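PDB 2YHG: cellulose-binding protein from Saccharophagus degradans, which is probably a glycosidase-related, carbohydrate-associated protein whose deposited part couples a nucleoside hydrolase-like domain to a C-terminal domain, though its actual reaction remains uncertain. Local coordinates for residues G67-S72 with R279-M284; P334-N339 with L426-R431; Y374-Y379 with I414-R419. All coordinates share one frame; numbering follows the deposited sequence. Where two conformers were deposited one is given.

Overall arrangement
Interaction 1 lies in the nucleoside hydrolase-like part of the chain, where the loop after strand 58-64 is joined to the loop between strands 273-276 and 295-298. Interactions 2 and 3 belong to the C-terminal part, on the opposite side of the chain's centre, with centres about 40 and 39 Å from that of interaction 1. They share one mixed sheet: strand 427-436 of interaction 2 is the neighbour of strand 411-420 of interaction 3, and the two contact centres are 9 Å apart. Along the chain interaction 1 closes first, and interaction 3 is then nested inside the loop closed by interaction 2. One protein thus combines a covalently tied loop pair with a hydrogen-bonded sheet packed beneath its incoming segment.

Interaction 1: residues G67-S72 with R279-M284; sequences GCWKKS and RGMSCM
C68 and C283 both turn SG into the position between their own backbone N and carbonyl carbon (chi1 60° and 55°), and these matched torsions bring the two sulfurs together in a disulfide of 2.0 Å between C68 SG and C283 SG. The torsion about the S-S bond, 62°, is smaller than usual, which may carry some strain. W69 follows C68 within the type I turn G67-K70, and its indole lies flat over the C283 half of the bridge. C283 SG sits over the ring face 3.1 Å from W69 CE2, close for a sulfur-aromatic contact, while C283 CB makes a CH-pi contact over the six-membered ring. A broad, polarisable indole suits this place because one face can cover both sulfur and methylene. At the ring edge M281 SD lies in the plane and receives a weak but nearly straight hydrogen bond from W69 NE1 at 3.4 Å, a Met-aromatic contact that may help to fix the rotation of the indole. S282 OG lies at the edge of the six-membered ring, 3.5 Å from W69 CH2. M284 CB also touches the bridge, 3.8 Å from C68 SG. The long chain of K71 supplies a polar link through a water that accepts from K71 NZ and donates to C283 O. The W69 side chain comes within about 4 Å of that of D36, a calcium ligand, so this disulfide-tied loop pair borders the calcium site of a domain related to nucleoside hydrolases, enzymes that carry calcium in their active site.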
loop_
_atom_site.group_PDB
_atom_site.type_symbol
_atom_site.label_atom_id
_atom_site.label_comp_id
_atom_site.label_asym_id
_atom_site.label_seq_id
_atom_site.Cartn_x
_atom_site.Cartn_y
_atom_site.Cartn_z
ATOM N N GLY A 67 18.874 3.451 6.745
ATOM C CA GLY A 67 18.336 2.498 7.715
ATOM C C GLY A 67 19.494 1.684 8.257
ATOM O O GLY A 67 20.648 1.972 7.942
ATOM N N CYS A 68 19.229 0.707 9.111
ATOM C CA CYS A 68 20.321 0.005 9.736
ATOM C C CYS A 68 21.142 -0.860 8.797
ATOM O O CYS A 68 22.252 -1.243 9.161
ATOM C CB CYS A 68 19.933 -0.691 11.025
ATOM S SG CYS A 68 18.731 -1.912 11.131
ATOM N N TRP A 69 20.651 -1.104 7.580
ATOM C CA TRP A 69 21.418 -1.782 6.548
ATOM C C TRP A 69 22.155 -0.823 5.614
ATOM O O TRP A 69 22.922 -1.282 4.765
ATOM C CB TRP A 69 20.519 -2.695 5.725
ATOM C CG TRP A 69 19.854 -3.767 6.536
ATOM C CD1 TRP A 69 18.529 -3.893 6.747
ATOM C CD2 TRP A 69 20.486 -4.850 7.232
ATOM N NE1 TRP A 69 18.282 -4.978 7.545
ATOM C CE2 TRP A 69 19.472 -5.580 7.859
ATOM C CE3 TRP A 69 21.814 -5.260 7.406
ATOM C CZ2 TRP A 69 19.730 -6.707 8.663
ATOM C CZ3 TRP A 69 22.072 -6.376 8.226
ATOM C CH2 TRP A 69 21.036 -7.081 8.808
ATOM N N LYS A 70 21.977 0.481 5.788
ATOM C CA LYS A 70 22.606 1.500 4.950
ATOM C C LYS A 70 22.582 2.796 5.741
ATOM O O LYS A 70 21.651 3.603 5.595
ATOM C CB LYS A 70 21.850 1.632 3.623
ATOM C CG LYS A 70 22.328 2.802 2.720
ATOM C CD LYS A 70 22.678 2.352 1.314
ATOM C CE LYS A 70 23.661 3.325 0.653
ATOM N NZ LYS A 70 23.164 4.720 0.667
ATOM N N LYS A 71 23.577 3.002 6.605
ATOM C CA LYS A 71 23.504 4.055 7.602
ATOM C C LYS A 71 23.873 5.433 7.118
ATOM O O LYS A 71 23.675 6.402 7.853
ATOM C CB LYS A 71 24.294 3.671 8.854
ATOM C CG LYS A 71 23.653 2.531 9.633
ATOM C CD LYS A 71 24.314 2.303 10.968
ATOM C CE LYS A 71 23.503 1.379 11.822
ATOM N NZ LYS A 71 24.093 1.208 13.183
ATOM N N SER A 72 24.387 5.541 5.904
ATOM C CA SER A 72 24.739 6.833 5.320
ATOM C C SER A 72 24.288 6.852 3.863
ATOM O O SER A 72 24.402 5.847 3.171
ATOM C CB SER A 72 26.254 7.029 5.411
ATOM O OG SER A 72 26.664 8.268 4.856
ATOM N N ARG A 279 9.877 -6.138 17.625
ATOM C CA ARG A 279 11.284 -5.840 17.407
ATOM C C ARG A 279 11.634 -5.691 15.936
ATOM O O ARG A 279 11.113 -6.416 15.085
ATOM C CB ARG A 279 12.162 -6.909 18.048
ATOM C CG ARG A 279 11.994 -7.058 19.558
ATOM C CD ARG A 279 12.217 -5.766 20.304
ATOM N NE ARG A 279 12.260 -5.978 21.744
ATOM C CZ ARG A 279 11.820 -5.126 22.675
ATOM N NH1 ARG A 279 11.116 -4.058 22.364
ATOM N NH2 ARG A 279 12.132 -5.342 23.955
ATOM N N GLY A 280 12.552 -4.789 15.674
ATOM C CA GLY A 280 13.099 -4.565 14.345
ATOM C C GLY A 280 14.115 -5.621 13.957
ATOM O O GLY A 280 14.340 -6.611 14.654
ATOM N N MET A 281 14.745 -5.386 12.826
ATOM C CA MET A 281 15.706 -6.308 12.263
ATOM C C MET A 281 16.990 -6.354 13.062
ATOM O O MET A 281 17.278 -5.518 13.906
ATOM C CB MET A 281 15.993 -5.919 10.816
ATOM C CG MET A 281 14.753 -5.931 9.929
ATOM S SD MET A 281 15.054 -5.743 8.161
ATOM C CE MET A 281 15.499 -7.423 7.743
ATOM N N SER A 282 17.811 -7.358 12.746
ATOM C CA SER A 282 18.999 -7.653 13.546
ATOM C C SER A 282 20.010 -6.518 13.555
ATOM O O SER A 282 20.723 -6.366 14.547
ATOM C CB SER A 282 19.670 -8.914 13.042
ATOM O OG SER A 282 20.160 -8.732 11.735
ATOM N N CYS A 283 20.001 -5.655 12.536
ATOM C CA CYS A 283 20.900 -4.532 12.473
ATOM C C CYS A 283 20.554 -3.408 13.432
ATOM O O CYS A 283 21.348 -2.472 13.547
ATOM C CB CYS A 283 21.042 -4.002 11.040
ATOM S SG CYS A 283 19.509 -3.508 10.120
ATOM N N MET A 284 19.454 -3.552 14.182
ATOM C CA MET A 284 19.130 -2.626 15.243
ATOM C C MET A 284 18.853 -3.357 16.566
ATOM O O MET A 284 18.167 -2.829 17.446
ATOM C CB MET A 284 17.966 -1.694 14.880
ATOM C CG MET A 284 16.658 -2.377 14.564
ATOM S SD MET A 284 15.285 -1.240 14.345
ATOM C CE MET A 284 15.207 -0.526 16.007
HETATM O O HOH W 1 21.970 0.025 14.403
#

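Interaction 2: residues P334-N339 with L426-R431; sequences PVPVVN and LYAYRR
In the mixed sheet of the C-terminal part, strand 427-436 is covered over A428 and R430 by P334-N339, part of the loop between helix 308-323 and strand 347-351, with the two directions only 16° apart. No hydrogen bond joins the pair; side chains meet side chains and backbone carbonyls, and the backbone of V335 pairs with S365 instead. A428 is small enough to let the chain come close: its CB lies 3.2 Å from P334 O and 3.7 Å from P336 CG. P334 lays its ring against L426, just ahead of the strand, CD 3.4 Å from L426 O, near D420 and D366 of a calcium site. Further along, R430 starts extended, CG anti to the backbone N (chi1 178°), then bends at chi2 and chi3 and doubles back, so that V338 CG2 touches its CG at 3.8 Å and lies over one face of the guanidinium. R430 NH2 approaches P336 O at 3.1 Å, but at too poor an angle for a hydrogen bond. Prolines, which have no N-H to satisfy, suit a segment laid over a sheet face. The chemistry implies adhesion by shape and apolar surface, while the buried guanidinium has at least one N-H bonded, by D341 O, which probably eases the cost of burial.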
loop_
_atom_site.group_PDB
_atom_site.type_symbol
_atom_site.label_atom_id
_atom_site.label_comp_id
_atom_site.label_asym_id
_atom_site.label_seq_id
_atom_site.Cartn_x
_atom_site.Cartn_y
_atom_site.Cartn_z
ATOM N N PRO A 334 -10.875 -5.160 -14.954
ATOM C CA PRO A 334 -12.327 -5.006 -14.969
ATOM C C PRO A 334 -12.766 -3.966 -13.944
ATOM O O PRO A 334 -12.006 -3.576 -13.045
ATOM C CB PRO A 334 -12.823 -6.393 -14.606
ATOM C CG PRO A 334 -11.695 -7.079 -13.936
ATOM C CD PRO A 334 -10.446 -6.474 -14.436
ATOM N N VAL A 335 -13.994 -3.492 -14.129
ATOM C CA VAL A 335 -14.535 -2.357 -13.417
ATOM C C VAL A 335 -15.779 -2.805 -12.625
ATOM O O VAL A 335 -16.811 -3.150 -13.216
ATOM C CB VAL A 335 -14.897 -1.234 -14.378
ATOM C CG1 VAL A 335 -15.574 -0.110 -13.585
ATOM C CG2 VAL A 335 -13.644 -0.745 -15.125
ATOM N N PRO A 336 -15.685 -2.861 -11.294
ATOM C CA PRO A 336 -16.823 -3.385 -10.538
ATOM C C PRO A 336 -17.921 -2.360 -10.352
ATOM O O PRO A 336 -17.661 -1.182 -10.116
ATOM C CB PRO A 336 -16.255 -3.701 -9.155
ATOM C CG PRO A 336 -14.859 -3.590 -9.266
ATOM C CD PRO A 336 -14.487 -2.752 -10.454
ATOM N N VAL A 337 -19.153 -2.850 -10.343
ATOM C CA VAL A 337 -20.325 -2.102 -9.902
ATOM C C VAL A 337 -21.140 -3.030 -9.024
ATOM O O VAL A 337 -21.263 -4.197 -9.373
ATOM C CB VAL A 337 -21.157 -1.634 -11.126
ATOM C CG1 VAL A 337 -22.451 -0.971 -10.666
ATOM C CG2 VAL A 337 -20.316 -0.702 -12.017
ATOM N N VAL A 338 -21.620 -2.548 -7.877
ATOM C CA VAL A 338 -22.482 -3.328 -7.005
ATOM C C VAL A 338 -23.716 -2.487 -6.694
ATOM O O VAL A 338 -23.614 -1.386 -6.218
ATOM C CB VAL A 338 -21.768 -3.736 -5.716
ATOM C CG1 VAL A 338 -22.730 -4.464 -4.786
ATOM C CG2 VAL A 338 -20.561 -4.613 -6.039
ATOM N N ASN A 339 -24.883 -3.047 -6.991
ATOM C CA ASN A 339 -26.157 -2.396 -6.760
ATOM C C ASN A 339 -26.151 -0.977 -7.334
ATOM O O ASN A 339 -26.558 -0.037 -6.672
ATOM C CB ASN A 339 -26.534 -2.427 -5.286
ATOM C CG ASN A 339 -26.870 -3.830 -4.811
ATOM O OD1 ASN A 339 -26.949 -4.765 -5.594
ATOM N ND2 ASN A 339 -27.042 -3.997 -3.507
ATOM N N LEU A 426 -6.929 -10.241 -15.143
ATOM C CA LEU A 426 -6.842 -9.150 -14.200
ATOM C C LEU A 426 -8.058 -9.123 -13.281
ATOM O O LEU A 426 -9.175 -9.490 -13.640
ATOM C CB LEU A 426 -6.664 -7.817 -14.911
ATOM C CG LEU A 426 -5.303 -7.613 -15.553
ATOM C CD1 LEU A 426 -5.289 -6.328 -16.326
ATOM C CD2 LEU A 426 -4.198 -7.622 -14.475
ATOM N N TYR A 427 -7.808 -8.644 -12.065
ATOM C CA TYR A 427 -8.769 -8.694 -10.970
ATOM C C TYR A 427 -9.197 -7.304 -10.557
ATOM O O TYR A 427 -8.453 -6.331 -10.683
ATOM C CB TYR A 427 -8.168 -9.429 -9.772
ATOM C CG TYR A 427 -7.896 -10.902 -10.022
ATOM C CD1 TYR A 427 -6.811 -11.337 -10.804
ATOM C CD2 TYR A 427 -8.710 -11.870 -9.487
ATOM C CE1 TYR A 427 -6.582 -12.683 -11.013
ATOM C CE2 TYR A 427 -8.498 -13.202 -9.701
ATOM C CZ TYR A 427 -7.394 -13.614 -10.402
ATOM O OH TYR A 427 -7.220 -14.964 -10.643
ATOM N N ALA A 428 -10.380 -7.235 -9.966
ATOM C CA ALA A 428 -10.841 -6.034 -9.286
ATOM C C ALA A 428 -11.734 -6.436 -8.126
ATOM O O ALA A 428 -12.179 -7.584 -8.039
ATOM C CB ALA A 428 -11.586 -5.098 -10.231
ATOM N N TYR A 429 -11.948 -5.504 -7.206
ATOM C CA TYR A 429 -12.584 -5.813 -5.931
ATOM C C TYR A 429 -13.628 -4.795 -5.569
ATOM O O TYR A 429 -13.448 -3.602 -5.782
ATOM C CB TYR A 429 -11.528 -5.794 -4.817
ATOM C CG TYR A 429 -10.363 -6.716 -5.055
ATOM C CD1 TYR A 429 -10.475 -8.071 -4.874
ATOM C CD2 TYR A 429 -9.148 -6.229 -5.546
ATOM C CE1 TYR A 429 -9.400 -8.909 -5.122
ATOM C CE2 TYR A 429 -8.065 -7.046 -5.753
ATOM C CZ TYR A 429 -8.200 -8.382 -5.535
ATOM O OH TYR A 429 -7.089 -9.194 -5.712
ATOM N N ARG A 430 -14.662 -5.259 -4.858
ATOM C CA ARG A 430 -15.521 -4.385 -4.076
ATOM C C ARG A 430 -15.886 -5.067 -2.768
ATOM O O ARG A 430 -16.564 -6.090 -2.774
ATOM C CB ARG A 430 -16.803 -3.999 -4.807
ATOM C CG ARG A 430 -17.724 -3.113 -3.963
ATOM C CD ARG A 430 -17.177 -1.692 -3.848
ATOM N NE ARG A 430 -17.096 -1.068 -5.174
ATOM C CZ ARG A 430 -18.154 -0.710 -5.908
ATOM N NH1 ARG A 430 -19.353 -0.619 -5.365
ATOM N NH2 ARG A 430 -18.011 -0.340 -7.170
ATOM N N ARG A 431 -15.457 -4.503 -1.653
ATOM C CA ARG A 431 -15.902 -4.911 -0.354
ATOM C C ARG A 431 -17.174 -4.196 0.025
ATOM O O ARG A 431 -17.292 -2.994 -0.126
ATOM C CB ARG A 431 -14.814 -4.652 0.701
ATOM C CG ARG A 431 -15.166 -5.261 2.065
ATOM C CD ARG A 431 -14.179 -4.871 3.155
ATOM N NE ARG A 431 -12.826 -5.264 2.781
ATOM C CZ ARG A 431 -11.949 -5.944 3.513
ATOM N NH1 ARG A 431 -12.245 -6.435 4.693
ATOM N NH2 ARG A 431 -10.738 -6.100 3.018
#

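Interaction 3: residues Y374-Y379 with I414-R419; sequences YSWSHY and ILLTLR. With EDO (1,2-ethanediol), chain K.
S375 and S377 pair with T417 and L415 across two antiparallel strands whose directions are 158° apart, and each pair is closed by two backbone hydrogen bonds. T417 N reaches S375 O at 2.8 Å in an almost straight bond (179°), whereas S375 N to T417 O, at 2.9 Å, is more bent. In the other pair L415 N gives to S377 O and S377 N to L415 O. L415 O accepts more than the strand bond: it also takes a hydrogen from a water 3.0 Å away and a CA-H contact from W376. That water is gripped further by S377 OG and T417 OG1, the latter at 2.8 Å. S377 holds its OG between the backbone N and carbonyl carbon (chi1 62°), where it is also hydrogen-bonded, at 2.9 Å and with the donor not settled, to O2 of a 1,2-ethanediol, probably from the crystallisation liquor. Small hydroxyl side chains suit this partly exposed face, where solvent can meet them. On the other face L416 packs over the W376 indole: L416 CD1 makes a CH-pi contact over the six-membered ring and L416 CB lies 3.7 Å from W376 CZ3. Beside them L418 CD1 packs obliquely against the Y374 ring at 3.6 Å from Y374 CE2. W376 NE1 is satisfied by S396 O, and H378 NE2 by OD2 of D383, a magnesium ligand. The chemistry therefore implies a two-sided sheet, with a water-bridged S377/T417 edge on one face and a mainly apolar surface round W376 on the other.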
loop_
_atom_site.group_PDB
_atom_site.type_symbol
_atom_site.label_atom_id
_atom_site.label_comp_id
_atom_site.label_asym_id
_atom_site.label_seq_id
_atom_site.Cartn_x
_atom_site.Cartn_y
_atom_site.Cartn_z
ATOM N N TYR A 374 -17.372 -13.746 -11.533
ATOM C CA TYR A 374 -17.775 -13.112 -10.318
ATOM C C TYR A 374 -17.587 -14.114 -9.210
ATOM O O TYR A 374 -18.057 -15.253 -9.314
ATOM C CB TYR A 374 -19.256 -12.708 -10.404
ATOM C CG TYR A 374 -19.595 -11.833 -11.577
ATOM C CD1 TYR A 374 -19.869 -12.384 -12.820
ATOM C CD2 TYR A 374 -19.709 -10.459 -11.441
ATOM C CE1 TYR A 374 -20.157 -11.562 -13.920
ATOM C CE2 TYR A 374 -19.994 -9.658 -12.515
ATOM C CZ TYR A 374 -20.208 -10.189 -13.752
ATOM O OH TYR A 374 -20.581 -9.352 -14.790
ATOM N N SER A 375 -16.972 -13.674 -8.102
ATOM C CA SER A 375 -16.827 -14.521 -6.937
ATOM C C SER A 375 -17.091 -13.719 -5.657
ATOM O O SER A 375 -16.348 -12.788 -5.354
ATOM C CB SER A 375 -15.432 -15.111 -6.910
ATOM O OG SER A 375 -15.277 -16.019 -5.841
ATOM N N TRP A 376 -18.112 -14.126 -4.901
ATOM C CA TRP A 376 -18.472 -13.475 -3.655
ATOM C C TRP A 376 -17.987 -14.304 -2.493
ATOM O O TRP A 376 -18.235 -15.518 -2.471
ATOM C CB TRP A 376 -19.986 -13.314 -3.559
ATOM C CG TRP A 376 -20.564 -12.466 -4.646
ATOM C CD1 TRP A 376 -21.074 -12.894 -5.850
ATOM C CD2 TRP A 376 -20.797 -11.068 -4.586
ATOM N NE1 TRP A 376 -21.611 -11.853 -6.518
ATOM C CE2 TRP A 376 -21.451 -10.714 -5.778
ATOM C CE3 TRP A 376 -20.488 -10.077 -3.656
ATOM C CZ2 TRP A 376 -21.834 -9.414 -6.047
ATOM C CZ3 TRP A 376 -20.866 -8.785 -3.924
ATOM C CH2 TRP A 376 -21.527 -8.456 -5.110
ATOM N N SER A 377 -17.389 -13.664 -1.494
ATOM C CA SER A 377 -16.897 -14.369 -0.344
ATOM C C SER A 377 -17.162 -13.614 0.945
ATOM O O SER A 377 -17.322 -12.394 0.954
ATOM C CB SER A 377 -15.391 -14.643 -0.494
ATOM O OG SER A 377 -14.690 -13.430 -0.576
ATOM N N HIS A 378 -17.277 -14.351 2.041
ATOM C CA HIS A 378 -17.338 -13.774 3.373
ATOM C C HIS A 378 -15.935 -13.631 3.940
ATOM O O HIS A 378 -15.246 -14.644 4.188
ATOM C CB HIS A 378 -18.166 -14.680 4.300
ATOM C CG HIS A 378 -18.197 -14.173 5.696
ATOM N ND1 HIS A 378 -18.213 -15.002 6.794
ATOM C CD2 HIS A 378 -18.194 -12.907 6.183
ATOM C CE1 HIS A 378 -18.150 -14.266 7.886
ATOM N NE2 HIS A 378 -18.123 -12.986 7.547
ATOM N N TYR A 379 -15.492 -12.401 4.147
ATOM C CA TYR A 379 -14.126 -12.154 4.671
ATOM C C TYR A 379 -14.193 -12.122 6.184
ATOM O O TYR A 379 -14.048 -11.100 6.859
ATOM C CB TYR A 379 -13.603 -10.851 4.071
ATOM C CG TYR A 379 -12.092 -10.696 4.115
ATOM C CD1 TYR A 379 -11.268 -11.533 4.856
ATOM C CD2 TYR A 379 -11.488 -9.708 3.393
ATOM C CE1 TYR A 379 -9.904 -11.384 4.849
ATOM C CE2 TYR A 379 -10.126 -9.558 3.355
ATOM C CZ TYR A 379 -9.327 -10.389 4.102
ATOM O OH TYR A 379 -7.967 -10.196 4.067
ATOM N N ILE A 414 -18.377 -8.659 3.113
ATOM C CA ILE A 414 -18.583 -9.459 1.924
ATOM C C ILE A 414 -17.728 -8.903 0.821
ATOM O O ILE A 414 -17.771 -7.704 0.567
ATOM C CB ILE A 414 -20.061 -9.472 1.511
ATOM C CG1 ILE A 414 -20.972 -9.915 2.667
ATOM C CG2 ILE A 414 -20.236 -10.314 0.265
ATOM C CD1 ILE A 414 -20.745 -11.338 3.143
ATOM N N LEU A 415 -16.930 -9.733 0.167
ATOM C CA LEU A 415 -16.070 -9.297 -0.904
ATOM C C LEU A 415 -16.492 -9.821 -2.260
ATOM O O LEU A 415 -16.630 -11.037 -2.452
ATOM C CB LEU A 415 -14.639 -9.733 -0.630
ATOM C CG LEU A 415 -13.608 -9.272 -1.647
ATOM C CD1 LEU A 415 -13.501 -7.752 -1.704
ATOM C CD2 LEU A 415 -12.235 -9.925 -1.364
ATOM N N LEU A 416 -16.661 -8.914 -3.217
ATOM C CA LEU A 416 -16.726 -9.286 -4.626
ATOM C C LEU A 416 -15.302 -9.274 -5.172
ATOM O O LEU A 416 -14.612 -8.256 -5.107
ATOM C CB LEU A 416 -17.537 -8.271 -5.420
ATOM C CG LEU A 416 -17.517 -8.477 -6.937
ATOM C CD1 LEU A 416 -18.192 -9.770 -7.349
ATOM C CD2 LEU A 416 -18.097 -7.235 -7.636
ATOM N N THR A 417 -14.878 -10.389 -5.752
ATOM C CA THR A 417 -13.707 -10.445 -6.595
ATOM C C THR A 417 -14.166 -10.676 -8.032
ATOM O O THR A 417 -14.864 -11.645 -8.324
ATOM C CB THR A 417 -12.748 -11.579 -6.155
ATOM O OG1 THR A 417 -12.334 -11.354 -4.817
ATOM C CG2 THR A 417 -11.503 -11.617 -7.040
ATOM N N LEU A 418 -13.797 -9.744 -8.884
ATOM C CA LEU A 418 -14.106 -9.775 -10.284
ATOM C C LEU A 418 -12.805 -10.189 -11.016
ATOM O O LEU A 418 -11.757 -9.644 -10.728
ATOM C CB LEU A 418 -14.569 -8.362 -10.638
ATOM C CG LEU A 418 -15.237 -8.116 -11.968
ATOM C CD1 LEU A 418 -16.514 -8.935 -12.126
ATOM C CD2 LEU A 418 -15.532 -6.655 -12.180
ATOM N N ARG A 419 -12.896 -11.092 -11.992
ATOM C CA ARG A 419 -11.719 -11.563 -12.727
ATOM C C ARG A 419 -12.069 -11.611 -14.188
ATOM O O ARG A 419 -13.087 -12.235 -14.559
ATOM C CB ARG A 419 -11.334 -12.975 -12.258
ATOM C CG ARG A 419 -10.129 -13.582 -12.955
ATOM C CD ARG A 419 -9.914 -15.015 -12.529
ATOM N NE ARG A 419 -10.877 -15.874 -13.196
ATOM C CZ ARG A 419 -11.411 -16.959 -12.682
HETATM C C1 EDO K . -11.355 -13.304 -0.183
HETATM O O1 EDO K . -10.837 -14.636 -0.101
HETATM C C2 EDO K . -11.745 -12.728 1.169
HETATM O O2 EDO K . -12.852 -13.448 1.694
HETATM O O HOH W 2 -14.245 -12.649 -3.172
#